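Local coordinates for protein PLP-Dependent L-Arginine Hydroxylase MppP (Streptomyces wadayamensis, PDB 6C92) that hydroxylates L-arginine with pyridoxal 5'-phosphate as cofactor, and belongs to a family of pyridoxal-phosphate-dependent aminotransferases, at residues E9-W14 with C336-W341; L23-G28 with V351-S356; P113-I118 with P158-G163. All blocks are in the same frame, centred on the assembly; numbering follows the deposited sequence.

Interaction 1 (E9-W14 with C336-W341); sequences ENLTQW and CRQFHW. With EQJ ((E)-N~2~-({3-hydroxy-2-methyl-5-[(phosphonooxy)methyl]pyridin-4-yl}methylidene)-L-arginine), chain E.
Extended beyond CG (chi2 162°), Gln338 carries its amide past Leu11 to the indole of Trp14, while Leu11, its CG anti to the carbonyl carbon (chi1 -69°), holds one methyl over the ring of Phe339. That methyl sits above the middle of the ring, with Leu11 CD1 3.4 Å from the Phe339 centroid and 11° off the ring normal, a close CH-pi contact. The other methyl, Leu11 CD2, packs 3.7 Å from Gln338 CB, the two side chains sliding past each other in opposite directions. Further out, Gln338 OE1 comes to the edge of the indole near its plane and lies 2.7 Å from Trp14 NE1. The bond is short but bent, hence weak, and the amide stands almost upright to the indole ring. The amide nitrogen turns to the start of the other segment, where Gln338 NE2 lies 3.5 Å from Asn10 CA.

This start is a helix N-terminus: Asn10 is the N-cap of helix 11-16, and its OD1 accepts from Gln13 N at 2.8 Å. Asn10 ND2 reaches Ser248 of the neighbouring subunit. The contact joins the N-terminal helix to the short 3-10 turn around Gln338, after strand 334-335. One residue after Leu11, Thr12 OG1 accepts from N19 of the arginine-cofactor aldimine EQJ at 2.8 Å. A second, weak bond comes to the same Thr12 oxygen from EQJ N22 at 3.0 Å.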
loop_
_atom_site.group_PDB
_atom_site.type_symbol
_atom_site.label_atom_id
_atom_site.label_comp_id
_atom_site.label_asym_id
_atom_site.label_seq_id
_atom_site.Cartn_x
_atom_site.Cartn_y
_atom_site.Cartn_z
ATOM N N GLU A 9 13.767 -0.638 -15.941
ATOM C CA GLU A 9 13.395 0.739 -16.258
ATOM C C GLU A 9 11.900 0.790 -16.573
ATOM O O GLU A 9 11.328 -0.107 -17.214
ATOM C CB GLU A 9 14.218 1.291 -17.433
ATOM C CG GLU A 9 14.152 2.812 -17.637
ATOM C CD GLU A 9 15.304 3.596 -16.952
ATOM O OE1 GLU A 9 16.436 3.059 -16.797
ATOM O OE2 GLU A 9 15.082 4.776 -16.590
ATOM N N ASN A 10 11.274 1.850 -16.083
ATOM C CA ASN A 10 9.867 2.128 -16.322
ATOM C C ASN A 10 9.695 3.632 -16.141
ATOM O O ASN A 10 10.659 4.344 -15.836
ATOM C CB ASN A 10 8.984 1.316 -15.374
ATOM C CG ASN A 10 9.406 1.479 -13.929
ATOM O OD1 ASN A 10 9.864 2.554 -13.542
ATOM N ND2 ASN A 10 9.274 0.414 -13.128
ATOM N N LEU A 11 8.464 4.119 -16.317
ATOM C CA LEU A 11 8.229 5.556 -16.170
ATOM C C LEU A 11 8.490 6.013 -14.748
ATOM O O LEU A 11 8.988 7.125 -14.527
ATOM C CB LEU A 11 6.804 5.915 -16.571
ATOM C CG LEU A 11 6.538 5.753 -18.062
ATOM C CD1 LEU A 11 5.028 5.815 -18.313
ATOM C CD2 LEU A 11 7.335 6.822 -18.866
ATOM N N THR A 12 8.142 5.173 -13.763
ATOM C CA THR A 12 8.363 5.564 -12.373
ATOM C C THR A 12 9.840 5.864 -12.124
ATOM O O THR A 12 10.178 6.809 -11.400
ATOM C CB THR A 12 7.846 4.471 -11.433
ATOM O OG1 THR A 12 6.453 4.242 -11.702
ATOM C CG2 THR A 12 8.011 4.893 -9.948
ATOM N N GLN A 13 10.744 5.116 -12.763
ATOM C CA GLN A 13 12.165 5.378 -12.542
ATOM C C GLN A 13 12.592 6.706 -13.159
ATOM O O GLN A 13 13.452 7.392 -12.592
ATOM C CB GLN A 13 13.013 4.212 -13.064
ATOM C CG GLN A 13 12.877 2.981 -12.152
ATOM C CD GLN A 13 13.721 1.814 -12.564
ATOM O OE1 GLN A 13 14.627 1.949 -13.382
ATOM N NE2 GLN A 13 13.432 0.645 -11.992
ATOM N N TRP A 14 11.989 7.109 -14.286
ATOM C CA TRP A 14 12.188 8.480 -14.764
ATOM C C TRP A 14 11.651 9.488 -13.753
ATOM O O TRP A 14 12.228 10.567 -13.573
ATOM C CB TRP A 14 11.492 8.709 -16.111
ATOM C CG TRP A 14 12.053 7.972 -17.279
ATOM C CD1 TRP A 14 11.623 6.777 -17.777
ATOM C CD2 TRP A 14 13.128 8.399 -18.125
ATOM N NE1 TRP A 14 12.372 6.426 -18.883
ATOM C CE2 TRP A 14 13.303 7.405 -19.114
ATOM C CE3 TRP A 14 13.961 9.522 -18.142
ATOM C CZ2 TRP A 14 14.279 7.502 -20.103
ATOM C CZ3 TRP A 14 14.929 9.616 -19.130
ATOM C CH2 TRP A 14 15.079 8.611 -20.094
ATOM N N CYS A 336 7.649 9.779 -23.756
ATOM C CA CYS A 336 6.406 9.045 -23.906
ATOM C C CYS A 336 6.589 7.592 -24.354
ATOM O O CYS A 336 5.611 6.835 -24.356
ATOM C CB CYS A 336 5.507 9.792 -24.888
ATOM S SG CYS A 336 4.441 11.056 -24.087
ATOM N N ARG A 337 7.808 7.177 -24.720
ATOM C CA ARG A 337 8.019 5.823 -25.228
ATOM C C ARG A 337 7.323 4.781 -24.366
ATOM O O ARG A 337 6.645 3.886 -24.880
ATOM C CB ARG A 337 9.511 5.511 -25.298
ATOM C CG ARG A 337 10.185 6.056 -26.516
ATOM C CD ARG A 337 11.672 5.811 -26.453
ATOM N NE ARG A 337 12.001 4.393 -26.592
ATOM C CZ ARG A 337 12.041 3.740 -27.750
ATOM N NH1 ARG A 337 11.754 4.366 -28.881
ATOM N NH2 ARG A 337 12.363 2.448 -27.774
ATOM N N GLN A 338 7.504 4.859 -23.057
ATOM C CA GLN A 338 7.121 3.732 -22.223
ATOM C C GLN A 338 5.615 3.645 -21.976
ATOM O O GLN A 338 5.145 2.594 -21.524
ATOM C CB GLN A 338 7.925 3.793 -20.921
ATOM C CG GLN A 338 9.319 3.113 -21.091
ATOM C CD GLN A 338 10.338 3.483 -20.016
ATOM O OE1 GLN A 338 10.418 4.634 -19.592
ATOM N NE2 GLN A 338 11.129 2.501 -19.580
ATOM N N PHE A 339 4.843 4.692 -22.290
ATOM C CA PHE A 339 3.387 4.553 -22.307
ATOM C C PHE A 339 2.933 3.623 -23.424
ATOM O O PHE A 339 1.868 3.000 -23.326
ATOM C CB PHE A 339 2.711 5.916 -22.496
ATOM C CG PHE A 339 2.953 6.877 -21.386
ATOM C CD1 PHE A 339 2.147 6.881 -20.259
ATOM C CD2 PHE A 339 3.983 7.788 -21.471
ATOM C CE1 PHE A 339 2.363 7.773 -19.251
ATOM C CE2 PHE A 339 4.211 8.698 -20.443
ATOM C CZ PHE A 339 3.405 8.690 -19.335
ATOM N N HIS A 340 3.713 3.537 -24.494
ATOM C CA HIS A 340 3.399 2.641 -25.600
ATOM C C HIS A 340 4.077 1.311 -25.315
ATOM O O HIS A 340 5.078 0.914 -25.926
ATOM C CB HIS A 340 3.824 3.270 -26.921
ATOM C CG HIS A 340 3.148 4.580 -27.182
ATOM N ND1 HIS A 340 2.019 4.692 -27.967
ATOM C CD2 HIS A 340 3.397 5.825 -26.699
ATOM C CE1 HIS A 340 1.630 5.956 -27.995
ATOM N NE2 HIS A 340 2.440 6.661 -27.224
ATOM N N TRP A 341 3.472 0.625 -24.340
ATOM C CA TRP A 341 4.080 -0.510 -23.671
ATOM C C TRP A 341 4.225 -1.705 -24.591
ATOM O O TRP A 341 4.935 -2.650 -24.241
ATOM C CB TRP A 341 3.246 -0.880 -22.443
ATOM C CG TRP A 341 1.786 -1.083 -22.748
ATOM C CD1 TRP A 341 0.793 -0.173 -22.566
ATOM C CD2 TRP A 341 1.157 -2.256 -23.300
ATOM N NE1 TRP A 341 -0.414 -0.693 -22.973
ATOM C CE2 TRP A 341 -0.215 -1.972 -23.428
ATOM C CE3 TRP A 341 1.622 -3.518 -23.704
ATOM C CZ2 TRP A 341 -1.116 -2.891 -23.941
ATOM C CZ3 TRP A 341 0.713 -4.428 -24.202
ATOM C CH2 TRP A 341 -0.636 -4.114 -24.311
HETATM C C01 EQJ E . -4.132 5.442 -14.841
HETATM C C02 EQJ E . -3.337 5.265 -13.550
HETATM C C04 EQJ E . -3.102 4.078 -11.543
HETATM C C05 EQJ E . -1.992 4.834 -11.208
HETATM C C06 EQJ E . -1.233 4.552 -9.867
HETATM C C12 EQJ E . -1.509 5.841 -12.093
HETATM C C13 EQJ E . -0.293 6.689 -11.689
HETATM C C15 EQJ E . 1.034 8.787 -11.978
HETATM C C16 EQJ E . 2.068 8.259 -10.938
HETATM C C17 EQJ E . 2.896 6.989 -11.247
HETATM C C18 EQJ E . 3.682 6.612 -9.965
HETATM C C20 EQJ E . 3.868 4.055 -9.658
HETATM C C23 EQJ E . 1.682 9.321 -13.259
HETATM C C26 EQJ E . -2.219 6.063 -13.275
HETATM N N03 EQJ E . -3.741 4.320 -12.707
HETATM N N14 EQJ E . -0.043 7.831 -12.299
HETATM N N19 EQJ E . 4.411 5.346 -10.134
HETATM N N21 EQJ E . 2.586 4.093 -9.043
HETATM N N22 EQJ E . 4.518 2.916 -9.808
HETATM O O07 EQJ E . -1.294 5.707 -9.058
HETATM O O09 EQJ E . 0.994 6.017 -7.925
HETATM O O10 EQJ E . -1.129 6.609 -6.688
HETATM O O11 EQJ E . -0.490 4.249 -7.162
HETATM O O24 EQJ E . 1.066 9.255 -14.329
HETATM O O25 EQJ E . 2.814 9.858 -13.258
HETATM O O27 EQJ E . -1.817 7.033 -14.161
HETATM P P08 EQJ E . -0.417 5.666 -7.655
#

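Interaction 2 (L23-G28 with V351-S356); sequences LNIADG and VRIALS. With EQJ ((E)-N~2~-({3-hydroxy-2-methyl-5-[(phosphonooxy)methyl]pyridin-4-yl}methylidene)-L-arginine), chain E.
The pocket for the substrate carboxylate is built where Arg352, on strand 350-354, meets Ala26 and Gly28 of the N-terminal loop. The guanidinium grips the arginine-cofactor aldimine with both terminal nitrogens: Arg352 NH1 lies 2.8 Å from EQJ O24 and Arg352 NH2 3.0 Å from EQJ O25. From the loop, Gly28 N adds a further bond, 2.9 Å to EQJ O25.

A bend at chi3 (72°) swings the guanidinium out of the line of its chain and toward the loop. There Arg352 NH2 also donates to Ala26 O at 2.9 Å, a nearly straight bond (160°) lying in the guanidinium plane, which helps fix the rotation of the group. Water 1 lies at the NE side of the group, accepting from Arg352 NE at 2.8 Å and probably donating to Ala26 O. The backbones are tied by Ala354 N to Ile25 O at 3.0 Å, the donor standing above the carbonyl plane, and Ile25 CD1 rests against Ile353 CG2 at 4.1 Å. Further along, water 2 links Gly28 O to Ser356 OG.

A strand-borne arginine paired with a glycine amide from an N-terminal loop is how aminotransferases of this family characteristically bind the alpha-carboxylate of their substrates.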
loop_
_atom_site.group_PDB
_atom_site.type_symbol
_atom_site.label_atom_id
_atom_site.label_comp_id
_atom_site.label_asym_id
_atom_site.label_seq_id
_atom_site.Cartn_x
_atom_site.Cartn_y
_atom_site.Cartn_z
ATOM N N LEU A 23 11.603 22.117 -10.605
ATOM C CA LEU A 23 10.947 22.107 -11.912
ATOM C C LEU A 23 10.589 20.684 -12.338
ATOM O O LEU A 23 10.885 20.226 -13.437
ATOM C CB LEU A 23 11.829 22.798 -12.941
ATOM C CG LEU A 23 12.049 24.294 -12.662
ATOM C CD1 LEU A 23 12.855 24.929 -13.785
ATOM C CD2 LEU A 23 10.736 25.054 -12.476
ATOM N N ASN A 24 9.940 19.987 -11.415
ATOM C CA ASN A 24 9.340 18.685 -11.668
ATOM C C ASN A 24 8.008 18.906 -12.383
ATOM O O ASN A 24 7.050 19.409 -11.784
ATOM C CB ASN A 24 9.176 17.951 -10.332
ATOM C CG ASN A 24 8.301 16.715 -10.438
ATOM O OD1 ASN A 24 7.900 16.337 -11.529
ATOM N ND2 ASN A 24 7.995 16.085 -9.295
ATOM N N ILE A 25 7.944 18.561 -13.670
ATOM C CA ILE A 25 6.664 18.465 -14.376
ATOM C C ILE A 25 6.550 17.048 -14.942
ATOM O O ILE A 25 6.011 16.836 -16.037
ATOM C CB ILE A 25 6.519 19.524 -15.483
ATOM C CG1 ILE A 25 7.744 19.496 -16.390
ATOM C CG2 ILE A 25 6.312 20.918 -14.868
ATOM C CD1 ILE A 25 7.550 20.179 -17.725
ATOM N N ALA A 26 7.062 16.071 -14.190
ATOM C CA ALA A 26 7.087 14.672 -14.605
ATOM C C ALA A 26 5.887 13.894 -14.068
ATOM O O ALA A 26 4.928 13.651 -14.807
ATOM C CB ALA A 26 8.396 14.022 -14.151
ATOM N N ASP A 27 5.913 13.490 -12.797
ATOM C CA ASP A 27 4.849 12.637 -12.286
ATOM C C ASP A 27 3.523 13.390 -12.219
ATOM O O ASP A 27 3.469 14.618 -12.093
ATOM C CB ASP A 27 5.216 12.065 -10.914
ATOM C CG ASP A 27 5.266 13.120 -9.836
ATOM O OD1 ASP A 27 4.185 13.575 -9.401
ATOM O OD2 ASP A 27 6.389 13.477 -9.411
ATOM N N GLY A 28 2.445 12.631 -12.334
ATOM C CA GLY A 28 1.127 13.201 -12.456
ATOM C C GLY A 28 0.460 13.536 -11.148
ATOM O O GLY A 28 -0.671 14.031 -11.151
ATOM N N VAL A 351 6.621 14.009 -25.520
ATOM C CA VAL A 351 6.842 14.041 -24.081
ATOM C C VAL A 351 5.510 14.311 -23.396
ATOM O O VAL A 351 4.559 14.817 -23.997
ATOM C CB VAL A 351 7.877 15.106 -23.651
ATOM C CG1 VAL A 351 9.242 14.771 -24.224
ATOM C CG2 VAL A 351 7.432 16.497 -24.074
ATOM N N ARG A 352 5.460 13.992 -22.111
ATOM C CA ARG A 352 4.290 14.278 -21.306
ATOM C C ARG A 352 4.666 15.311 -20.263
ATOM O O ARG A 352 5.770 15.264 -19.708
ATOM C CB ARG A 352 3.747 13.004 -20.642
ATOM C CG ARG A 352 2.320 13.175 -20.120
ATOM C CD ARG A 352 1.914 12.086 -19.143
ATOM N NE ARG A 352 2.578 12.227 -17.839
ATOM C CZ ARG A 352 2.354 11.446 -16.789
ATOM N NH1 ARG A 352 1.464 10.460 -16.875
ATOM N NH2 ARG A 352 3.015 11.654 -15.640
ATOM N N ILE A 353 3.727 16.231 -20.002
ATOM C CA ILE A 353 3.879 17.350 -19.077
ATOM C C ILE A 353 2.799 17.258 -18.014
ATOM O O ILE A 353 1.619 17.074 -18.336
ATOM C CB ILE A 353 3.763 18.701 -19.811
ATOM C CG1 ILE A 353 4.979 18.894 -20.722
ATOM C CG2 ILE A 353 3.571 19.876 -18.820
ATOM C CD1 ILE A 353 4.824 20.051 -21.698
ATOM N N ALA A 354 3.192 17.433 -16.759
ATOM C CA ALA A 354 2.249 17.369 -15.654
ATOM C C ALA A 354 1.648 18.753 -15.418
ATOM O O ALA A 354 2.375 19.747 -15.323
ATOM C CB ALA A 354 2.945 16.853 -14.398
ATOM N N LEU A 355 0.318 18.807 -15.296
ATOM C CA LEU A 355 -0.395 20.065 -15.125
ATOM C C LEU A 355 -0.827 20.334 -13.688
ATOM O O LEU A 355 -1.196 21.471 -13.377
ATOM C CB LEU A 355 -1.653 20.083 -15.998
ATOM C CG LEU A 355 -1.621 20.645 -17.414
ATOM C CD1 LEU A 355 -0.272 20.545 -18.085
ATOM C CD2 LEU A 355 -2.684 19.956 -18.223
ATOM N N SER A 356 -0.833 19.320 -12.817
ATOM C CA SER A 356 -1.223 19.516 -11.420
ATOM C C SER A 356 -0.032 20.103 -10.670
ATOM O O SER A 356 0.652 19.436 -9.882
ATOM C CB SER A 356 -1.694 18.220 -10.783
ATOM O OG SER A 356 -2.947 17.776 -11.281
HETATM C C01 EQJ E . -4.132 5.442 -14.841
HETATM C C02 EQJ E . -3.337 5.265 -13.550
HETATM C C04 EQJ E . -3.102 4.078 -11.543
HETATM C C05 EQJ E . -1.992 4.834 -11.208
HETATM C C06 EQJ E . -1.233 4.552 -9.867
HETATM C C12 EQJ E . -1.509 5.841 -12.093
HETATM C C13 EQJ E . -0.293 6.689 -11.689
HETATM C C15 EQJ E . 1.034 8.787 -11.978
HETATM C C16 EQJ E . 2.068 8.259 -10.938
HETATM C C17 EQJ E . 2.896 6.989 -11.247
HETATM C C18 EQJ E . 3.682 6.612 -9.965
HETATM C C20 EQJ E . 3.868 4.055 -9.658
HETATM C C23 EQJ E . 1.682 9.321 -13.259
HETATM C C26 EQJ E . -2.219 6.063 -13.275
HETATM N N03 EQJ E . -3.741 4.320 -12.707
HETATM N N14 EQJ E . -0.043 7.831 -12.299
HETATM N N19 EQJ E . 4.411 5.346 -10.134
HETATM N N21 EQJ E . 2.586 4.093 -9.043
HETATM N N22 EQJ E . 4.518 2.916 -9.808
HETATM O O07 EQJ E . -1.294 5.707 -9.058
HETATM O O09 EQJ E . 0.994 6.017 -7.925
HETATM O O10 EQJ E . -1.129 6.609 -6.688
HETATM O O11 EQJ E . -0.490 4.249 -7.162
HETATM O O24 EQJ E . 1.066 9.255 -14.329
HETATM O O25 EQJ E . 2.814 9.858 -13.258
HETATM O O27 EQJ E . -1.817 7.033 -14.161
HETATM P P08 EQJ E . -0.417 5.666 -7.655
HETATM O O HOH W 1 4.558 14.141 -17.308
HETATM O O HOH W 2 -3.110 15.054 -11.132
HETATM O O HOH W 3 -0.349 16.441 -13.215
#

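Interaction 3 (P113-I118 with P158-G163); sequences PTFDNI and PNNPTG. With EQJ ((E)-N~2~-({3-hydroxy-2-methyl-5-[(phosphonooxy)methyl]pyridin-4-yl}methylidene)-L-arginine), chain E.
Asn159 opens the contact by meeting Pro113 and Thr114 with both ends of its amide. Asn159 ND2 donates to Pro113 O at 2.8 Å, nearly straight (170°), and Thr114 OG1 donates to Asn159 OD1 at 2.8 Å in the carbonyl plane. With Glu134 as second acceptor for ND2, the amide is held against rotation.

Next comes Asn160, whose O lies 3.2 Å from Thr114 CA in a CA-H...O contact. With CG anti to the backbone N (chi1 170°), its amide runs beside Phe115, the two planes 15° apart, and reaches the arginine-cofactor aldimine: Asn160 ND2 is 2.6 Å from EQJ O27 and 3.0 Å from EQJ O24. The Phe115 ring turns one face to the imine carbon C13, and its CZ comes within 3.3 Å of EQJ C17. With an alanine in place of Phe115, the imine and the arginine chain would probably lose this wall and be freer to shift.

After a cis peptide, Pro161 CD and then Thr162 CG2 pack on Pro113 CG. As in related aminotransferases, an asparagine donating to the phenolic oxygen is likely to stabilise negative charge there and, also meeting carboxylate O24, probably helps hold the aldimine's parts together.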
loop_
_atom_site.group_PDB
_atom_site.type_symbol
_atom_site.label_atom_id
_atom_site.label_comp_id
_atom_site.label_asym_id
_atom_site.label_seq_id
_atom_site.Cartn_x
_atom_site.Cartn_y
_atom_site.Cartn_z
ATOM N N PRO A 113 -1.847 3.395 -26.026
ATOM C CA PRO A 113 -0.968 3.432 -24.850
ATOM C C PRO A 113 -1.745 3.524 -23.541
ATOM O O PRO A 113 -2.950 3.756 -23.562
ATOM C CB PRO A 113 -0.157 4.717 -25.077
ATOM C CG PRO A 113 -1.138 5.630 -25.704
ATOM C CD PRO A 113 -1.979 4.738 -26.627
ATOM N N THR A 114 -1.058 3.330 -22.420
ATOM C CA THR A 114 -1.618 3.660 -21.116
ATOM C C THR A 114 -0.462 3.752 -20.133
ATOM O O THR A 114 0.697 3.519 -20.493
ATOM C CB THR A 114 -2.683 2.635 -20.691
ATOM O OG1 THR A 114 -3.514 3.195 -19.664
ATOM C CG2 THR A 114 -2.072 1.357 -20.185
ATOM N N PHE A 115 -0.768 4.094 -18.879
ATOM C CA PHE A 115 0.328 4.218 -17.928
ATOM C C PHE A 115 1.040 2.875 -17.757
ATOM O O PHE A 115 0.407 1.822 -17.623
ATOM C CB PHE A 115 -0.133 4.741 -16.563
ATOM C CG PHE A 115 1.040 4.951 -15.624
ATOM C CD1 PHE A 115 2.035 5.874 -15.949
ATOM C CD2 PHE A 115 1.206 4.172 -14.489
ATOM C CE1 PHE A 115 3.145 6.049 -15.136
ATOM C CE2 PHE A 115 2.317 4.345 -13.669
ATOM C CZ PHE A 115 3.287 5.284 -13.997
ATOM N N ASP A 116 2.373 2.909 -17.752
ATOM C CA ASP A 116 3.116 1.681 -17.972
ATOM C C ASP A 116 3.092 0.738 -16.774
ATOM O O ASP A 116 3.262 -0.472 -16.969
ATOM C CB ASP A 116 4.564 1.993 -18.415
ATOM C CG ASP A 116 5.468 2.503 -17.285
ATOM O OD1 ASP A 116 4.970 3.052 -16.289
ATOM O OD2 ASP A 116 6.706 2.352 -17.423
ATOM N N ASN A 117 2.843 1.218 -15.545
ATOM C CA ASN A 117 2.849 0.240 -14.459
ATOM C C ASN A 117 1.620 -0.662 -14.507
ATOM O O ASN A 117 1.639 -1.740 -13.910
ATOM C CB ASN A 117 3.004 0.932 -13.092
ATOM C CG ASN A 117 1.684 1.240 -12.423
ATOM O OD1 ASN A 117 0.697 1.557 -13.085
ATOM N ND2 ASN A 117 1.667 1.180 -11.089
ATOM N N ILE A 118 0.569 -0.292 -15.248
ATOM C CA ILE A 118 -0.531 -1.239 -15.459
ATOM C C ILE A 118 -0.022 -2.449 -16.232
ATOM O O ILE A 118 -0.216 -3.608 -15.831
ATOM C CB ILE A 118 -1.709 -0.552 -16.175
ATOM C CG1 ILE A 118 -2.233 0.592 -15.290
ATOM C CG2 ILE A 118 -2.800 -1.567 -16.472
ATOM C CD1 ILE A 118 -3.293 1.478 -15.941
ATOM N N PRO A 158 -10.800 8.164 -17.810
ATOM C CA PRO A 158 -10.038 8.810 -18.884
ATOM C C PRO A 158 -8.657 8.194 -18.993
ATOM O O PRO A 158 -8.064 7.854 -17.984
ATOM C CB PRO A 158 -9.959 10.286 -18.437
ATOM C CG PRO A 158 -11.110 10.496 -17.549
ATOM C CD PRO A 158 -11.247 9.152 -16.818
ATOM N N ASN A 159 -8.156 7.990 -20.203
ATOM C CA ASN A 159 -6.862 7.348 -20.321
ATOM C C ASN A 159 -5.744 8.303 -19.919
ATOM O O ASN A 159 -5.857 9.526 -20.036
ATOM C CB ASN A 159 -6.636 6.839 -21.750
ATOM C CG ASN A 159 -5.532 5.803 -21.821
ATOM O OD1 ASN A 159 -5.048 5.301 -20.798
ATOM N ND2 ASN A 159 -5.125 5.472 -23.025
ATOM N N ASN A 160 -4.670 7.724 -19.421
ATOM C CA ASN A 160 -3.415 8.410 -19.164
ATOM C C ASN A 160 -2.453 7.733 -20.122
ATOM O O ASN A 160 -2.184 6.555 -19.957
ATOM C CB ASN A 160 -3.001 8.247 -17.695
ATOM C CG ASN A 160 -1.575 8.722 -17.396
ATOM O OD1 ASN A 160 -0.916 9.350 -18.212
ATOM N ND2 ASN A 160 -1.096 8.399 -16.191
ATOM N N PRO A 161 -1.872 8.461 -21.086
ATOM C CA PRO A 161 -1.660 9.915 -21.144
ATOM C C PRO A 161 -2.582 10.730 -22.063
ATOM O O PRO A 161 -2.396 11.931 -22.150
ATOM C CB PRO A 161 -0.218 10.000 -21.663
ATOM C CG PRO A 161 -0.101 8.842 -22.616
ATOM C CD PRO A 161 -1.063 7.750 -22.094
ATOM N N THR A 162 -3.580 10.116 -22.702
ATOM C CA THR A 162 -4.297 10.779 -23.794
ATOM C C THR A 162 -5.533 11.543 -23.354
ATOM O O THR A 162 -6.046 12.363 -24.130
ATOM C CB THR A 162 -4.747 9.751 -24.841
ATOM O OG1 THR A 162 -5.774 8.919 -24.267
ATOM C CG2 THR A 162 -3.584 8.890 -25.287
ATOM N N GLY A 163 -6.045 11.300 -22.155
ATOM C CA GLY A 163 -7.286 11.913 -21.734
ATOM C C GLY A 163 -8.532 11.353 -22.386
ATOM O O GLY A 163 -9.634 11.827 -22.087
HETATM C C01 EQJ E . -4.132 5.442 -14.841
HETATM C C02 EQJ E . -3.337 5.265 -13.550
HETATM C C04 EQJ E . -3.102 4.078 -11.543
HETATM C C05 EQJ E . -1.992 4.834 -11.208
HETATM C C06 EQJ E . -1.233 4.552 -9.867
HETATM C C12 EQJ E . -1.509 5.841 -12.093
HETATM C C13 EQJ E . -0.293 6.689 -11.689
HETATM C C15 EQJ E . 1.034 8.787 -11.978
HETATM C C16 EQJ E . 2.068 8.259 -10.938
HETATM C C17 EQJ E . 2.896 6.989 -11.247
HETATM C C18 EQJ E . 3.682 6.612 -9.965
HETATM C C20 EQJ E . 3.868 4.055 -9.658
HETATM C C23 EQJ E . 1.682 9.321 -13.259
HETATM C C26 EQJ E . -2.219 6.063 -13.275
HETATM N N03 EQJ E . -3.741 4.320 -12.707
HETATM N N14 EQJ E . -0.043 7.831 -12.299
HETATM N N19 EQJ E . 4.411 5.346 -10.134
HETATM N N21 EQJ E . 2.586 4.093 -9.043
HETATM N N22 EQJ E . 4.518 2.916 -9.808
HETATM O O07 EQJ E . -1.294 5.707 -9.058
HETATM O O09 EQJ E . 0.994 6.017 -7.925
HETATM O O10 EQJ E . -1.129 6.609 -6.688
HETATM O O11 EQJ E . -0.490 4.249 -7.162
HETATM O O24 EQJ E . 1.066 9.255 -14.329
HETATM O O25 EQJ E . 2.814 9.858 -13.258
HETATM O O27 EQJ E . -1.817 7.033 -14.161
HETATM P P08 EQJ E . -0.417 5.666 -7.655
#

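How the interactions relate
All three contacts converge on one aldimine, and each meets a different part of it: interaction 1 the guanidinium, interaction 2 the carboxylate, and interaction 3 the imine, the phenolic oxygen and a share of the carboxylate. Direct bonds tie interaction 3 to each of the others, while 1 and 2 meet by packing, Phe339 CZ lying 3.6 Å from Arg352 NH1. Leu11 N is 2.7 Å from OD2 of Asp116, a magnesium ligand, and Phe339 O is 3.1 Å from Thr114 N. Arg352 NH1 reaches Asn160 OD1 at 2.9 Å, so one asparagine probably helps orient the carboxylate-binding arginine. Residues 9-28 thus contribute to the same site as residues 113-163 and 336-356.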